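Local coordinates for uncharacterized protein Tfu_2867 (Thermobifida fusca, PDB 2QE6) that binds S-adenosylmethionine in a Rossmann-like fold and is probably a methyltransferase whose substrate is not known, at residues A[80-85]-A[108-113]. The protein carries 1 engineered substitution. Sequence-based numbering, arbitrary orientation.
With SAM (S-adenosylmethionine), chain F.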
ATOM      1  N   GLN A  80     -14.984  -0.567   6.747  1.00 32.64           N
ATOM      2  CA  GLN A  80     -13.891  -0.707   7.709  1.00 33.73           C
ATOM      3  C   GLN A  80     -12.647  -1.054   6.937  1.00 30.93           C
ATOM      4  O   GLN A  80     -12.655  -2.065   6.262  1.00 32.54           O
ATOM      5  CB  GLN A  80     -14.119  -1.886   8.681  1.00 36.53           C
ATOM      6  CG  GLN A  80     -15.492  -1.965   9.304  1.00 33.46           C
ATOM      7  CD  GLN A  80     -15.588  -2.942  10.463  1.00 36.28           C
ATOM      8  OE1 GLN A  80     -15.666  -2.532  11.624  1.00 35.18           O
ATOM      9  NE2 GLN A  80     -15.634  -4.231  10.162  1.00 26.81           N
ATOM     10  N   PHE A  81     -11.612  -0.213   7.012  1.00 31.54           N
ATOM     11  CA  PHE A  81     -10.345  -0.455   6.287  1.00 35.56           C
ATOM     12  C   PHE A  81      -9.175  -0.380   7.258  1.00 34.01           C
ATOM     13  O   PHE A  81      -9.130   0.499   8.143  1.00 35.52           O
ATOM     14  CB  PHE A  81     -10.121   0.578   5.156  1.00 35.49           C
ATOM     15  CG  PHE A  81     -11.206   0.605   4.127  1.00 33.41           C
ATOM     16  CD1 PHE A  81     -12.436   1.152   4.405  1.00 31.79           C
ATOM     17  CD2 PHE A  81     -11.020   0.023   2.902  1.00 34.68           C
ATOM     18  CE1 PHE A  81     -13.447   1.155   3.456  1.00 36.37           C
ATOM     19  CE2 PHE A  81     -12.047   0.013   1.950  1.00 31.73           C
ATOM     20  CZ  PHE A  81     -13.242   0.590   2.225  1.00 33.59           C
ATOM     21  N   LEU A  82      -8.232  -1.303   7.081  1.00 37.12           N
ATOM     22  CA  LEU A  82      -6.947  -1.277   7.757  1.00 37.66           C
ATOM     23  C   LEU A  82      -5.865  -1.151   6.691  1.00 35.92           C
ATOM     24  O   LEU A  82      -5.665  -2.045   5.874  1.00 34.48           O
ATOM     25  CB  LEU A  82      -6.750  -2.548   8.589  1.00 37.82           C
ATOM     26  CG  LEU A  82      -5.452  -2.658   9.389  1.00 39.59           C
ATOM     27  CD1 LEU A  82      -5.249  -1.443  10.305  1.00 38.82           C
ATOM     28  CD2 LEU A  82      -5.449  -3.978  10.190  1.00 38.88           C
ATOM     29  N   ASP A  83      -5.217  -0.002   6.666  1.00 36.74           N
ATOM     30  CA  ASP A  83      -4.324   0.356   5.582  1.00 33.08           C
ATOM     31  C   ASP A  83      -2.898   0.253   6.110  1.00 34.94           C
ATOM     32  O   ASP A  83      -2.380   1.167   6.789  1.00 35.33           O
ATOM     33  CB  ASP A  83      -4.677   1.754   5.089  1.00 32.72           C
ATOM     34  CG  ASP A  83      -3.893   2.199   3.828  1.00 37.82           C
ATOM     35  OD1 ASP A  83      -3.031   1.440   3.304  1.00 44.57           O
ATOM     36  OD2 ASP A  83      -4.142   3.366   3.382  1.00 44.59           O
ATOM     37  N   LEU A  84      -2.273  -0.894   5.793  1.00 34.81           N
ATOM     38  CA  LEU A  84      -0.973  -1.259   6.322  1.00 35.44           C
ATOM     39  C   LEU A  84       0.165  -0.765   5.422  1.00 37.32           C
ATOM     40  O   LEU A  84       0.227  -1.120   4.235  1.00 38.65           O
ATOM     41  CB  LEU A  84      -0.875  -2.773   6.415  1.00 33.43           C
ATOM     42  CG  LEU A  84      -1.924  -3.423   7.342  1.00 31.96           C
ATOM     43  CD1 LEU A  84      -1.865  -4.942   7.168  1.00 38.28           C
ATOM     44  CD2 LEU A  84      -1.753  -3.017   8.815  1.00 35.82           C
ATOM     45  N   GLY A  85       1.089  -0.008   6.004  1.00 36.18           N
ATOM     46  CA  GLY A  85       2.141   0.622   5.227  1.00 36.70           C
ATOM     47  C   GLY A  85       1.504   1.744   4.441  1.00 34.40           C
ATOM     48  O   GLY A  85       1.664   1.818   3.242  1.00 38.11           O
ATOM     49  N   VAL A 108      -8.131   2.993   9.404  1.00 35.92           N
ATOM     50  CA  VAL A 108      -7.037   3.034  10.347  1.00 35.80           C
ATOM     51  C   VAL A 108      -5.767   2.850   9.536  1.00 38.51           C
ATOM     52  O   VAL A 108      -5.603   1.837   8.883  1.00 35.75           O
ATOM     53  CB  VAL A 108      -7.156   1.929  11.416  1.00 36.96           C
ATOM     54  CG1 VAL A 108      -5.869   1.890  12.294  1.00 38.93           C
ATOM     55  CG2 VAL A 108      -8.450   2.122  12.269  1.00 29.68           C
ATOM     56  N   TYR A 109      -4.903   3.867   9.552  1.00 38.31           N
ATOM     57  CA  TYR A 109      -3.648   3.810   8.838  1.00 35.86           C
ATOM     58  C   TYR A 109      -2.506   3.380   9.762  1.00 34.29           C
ATOM     59  O   TYR A 109      -2.441   3.787  10.906  1.00 34.58           O
ATOM     60  CB  TYR A 109      -3.274   5.172   8.270  1.00 34.50           C
ATOM     61  CG  TYR A 109      -4.179   5.824   7.242  1.00 37.14           C
ATOM     62  CD1 TYR A 109      -4.151   5.465   5.905  1.00 27.75           C
ATOM     63  CD2 TYR A 109      -4.996   6.883   7.599  1.00 26.91           C
ATOM     64  CE1 TYR A 109      -4.952   6.143   4.927  1.00 37.08           C
ATOM     65  CE2 TYR A 109      -5.772   7.556   6.653  1.00 41.60           C
ATOM     66  CZ  TYR A 109      -5.746   7.184   5.317  1.00 30.47           C
ATOM     67  OH  TYR A 109      -6.544   7.919   4.430  1.00 35.66           O
ATOM     68  N   VAL A 110      -1.572   2.600   9.238  1.00 35.86           N
ATOM     69  CA  VAL A 110      -0.430   2.121  10.013  1.00 36.51           C
ATOM     70  C   VAL A 110       0.814   2.300   9.154  1.00 35.44           C
ATOM     71  O   VAL A 110       0.806   1.918   7.985  1.00 35.22           O
ATOM     72  CB  VAL A 110      -0.597   0.620  10.377  1.00 36.42           C
ATOM     73  CG1 VAL A 110       0.586   0.107  11.217  1.00 37.91           C
ATOM     74  CG2 VAL A 110      -1.949   0.430  11.117  1.00 34.84           C
ATOM     75  N   ASP A 111       1.845   2.931   9.714  1.00 34.62           N
ATOM     76  CA  ASP A 111       3.119   3.047   9.041  1.00 37.97           C
ATOM     77  C   ASP A 111       4.246   3.026  10.054  1.00 37.12           C
ATOM     78  O   ASP A 111       4.076   3.406  11.171  1.00 35.88           O
ATOM     79  CB  ASP A 111       3.205   4.292   8.143  1.00 38.37           C
ATOM     80  CG  ASP A 111       4.208   4.111   6.981  1.00 38.16           C
ATOM     81  OD1 ASP A 111       5.424   4.232   7.190  1.00 43.08           O
ATOM     82  OD2 ASP A 111       3.787   3.867   5.841  1.00 40.28           O
ATOM     83  N   ILE A 112       5.394   2.544   9.622  1.00 38.77           N
ATOM     84  CA  ILE A 112       6.583   2.463  10.471  0.50 38.09           C
ATOM     85  C   ILE A 112       7.335   3.810  10.558  1.00 38.47           C
ATOM     86  O   ILE A 112       7.997   4.093  11.538  1.00 39.31           O
ATOM     87  CB  ILE A 112       7.531   1.324   9.974  0.50 36.54           C
ATOM     88  CG1 ILE A 112       8.689   1.089  10.954  0.50 38.40           C
ATOM     89  CG2 ILE A 112       8.043   1.615   8.549  0.50 33.60           C
ATOM     90  CD1 ILE A 112       8.249   0.731  12.346  0.50 30.40           C
ATOM     91  N   ASP A 113       7.236   4.631   9.518  1.00 38.31           N
ATOM     92  CA  ASP A 113       7.868   5.952   9.500  1.00 36.58           C
ATOM     93  C   ASP A 113       7.098   6.870  10.428  1.00 35.78           C
ATOM     94  O   ASP A 113       5.981   7.168  10.147  1.00 36.83           O
ATOM     95  CB  ASP A 113       7.864   6.534   8.056  1.00 34.60           C
ATOM     96  CG  ASP A 113       8.797   7.720   7.891  1.00 30.85           C
ATOM     97  OD1 ASP A 113       9.021   8.427   8.915  1.00 35.60           O
ATOM     98  OD2 ASP A 113       9.274   7.982   6.741  1.00 37.87           O
TER
HETATM   99  N   SAM F 400       0.651   2.037   0.703  1.00 28.40           N
HETATM  100  CA  SAM F 400       1.110   3.316   0.032  1.00 30.21           C
HETATM  101  C   SAM F 400       0.835   3.228  -1.453  1.00 31.01           C
HETATM  102  O   SAM F 400       0.652   4.247  -2.110  1.00 31.59           O
HETATM  103  OXT SAM F 400       0.822   2.127  -2.019  1.00 28.67           O
HETATM  104  CB  SAM F 400       2.603   3.666   0.182  1.00 27.39           C
HETATM  105  CG  SAM F 400       3.594   2.683  -0.460  1.00 28.67           C
HETATM  106  SD  SAM F 400       5.357   2.988  -0.106  1.00 14.44           S
HETATM  107  CE  SAM F 400       5.101   4.457   0.917  1.00 42.41           C
HETATM  108  C5' SAM F 400       5.502   1.772   1.219  1.00 31.89           C
HETATM  109  C4' SAM F 400       5.104   2.119   2.660  1.00 30.30           C
HETATM  110  O4' SAM F 400       5.098   0.926   3.451  1.00 27.71           O
HETATM  111  C3' SAM F 400       6.077   3.078   3.367  1.00 32.41           C
HETATM  112  O3' SAM F 400       5.391   4.179   3.936  1.00 30.91           O
HETATM  113  C2' SAM F 400       6.799   2.257   4.424  1.00 33.81           C
HETATM  114  O2' SAM F 400       7.287   3.009   5.542  1.00 31.21           O
HETATM  115  C1' SAM F 400       5.723   1.215   4.710  1.00 29.72           C
HETATM  116  N9  SAM F 400       6.324   0.006   5.277  1.00 29.41           N
HETATM  117  C8  SAM F 400       7.241  -0.874   4.704  1.00 33.38           C
HETATM  118  N7  SAM F 400       7.506  -1.861   5.600  1.00 31.49           N
HETATM  119  C5  SAM F 400       6.754  -1.620   6.720  1.00 32.06           C
HETATM  120  C6  SAM F 400       6.623  -2.327   7.925  1.00 23.54           C
HETATM  121  N6  SAM F 400       7.358  -3.455   8.125  1.00 27.93           N
HETATM  122  N1  SAM F 400       5.754  -1.816   8.874  1.00 31.12           N
HETATM  123  C2  SAM F 400       5.013  -0.636   8.658  1.00 26.56           C
HETATM  124  N3  SAM F 400       5.152   0.069   7.466  1.00 27.77           N
HETATM  125  C4  SAM F 400       6.007  -0.444   6.522  1.00 34.31           C
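The first two parallel strands of the Rossmann-like methyltransferase sheet pair here, and their C-terminal ends form part of the S-adenosylmethionine site. Asp-83 pairs with Tyr-109 in the middle of the ladder. Asp-83 N gives a nearly straight bond to Val-108 O (2.9 Å, 179°), and Asp-83 O accepts from Val-110 N. Val-108 N bonds to Phe-81 O, and a weak bond from Gly-85 N to Val-110 O ends the ladder. On one face, Leu-82 CD1 lies 3.9 Å from Val-110 CG2 and also touches Val-108 CG1. Leu-84 CD2 packs alongside Val-110. On the other face, Asp-83 OD2 meets the Tyr-109 ring edge, 3.3 Å from CE1, with carboxylate and ring planes 47° apart. That oxygen is hydrogen-bonded to Thr-94, and Tyr-109 OH to His-95. Asp-111 has CG anti to its N (chi1 -154°), which brings the carboxylate to the ribose. Asp-111 OD1 accepts from SAM O2' (2.8 Å) and Asp-111 OD2 from SAM O3' (2.5 Å). OD1 also closes an Asx turn with Asp-113 N. With an asparagine here, one of the two acceptor oxygens becomes an NH2, and one ribose hydroxyl would probably be left without its acceptor. Gly-85 O accepts a hydrogen bond from the amino N of SAM (2.7 Å). Helix 94-101 links the two strands in a beta-alpha-beta crossover. Strand 160-163 flanks 80-84, strand 130-134 flanks 106-111, and helix 147-152 packs on Leu-82 and Val-108.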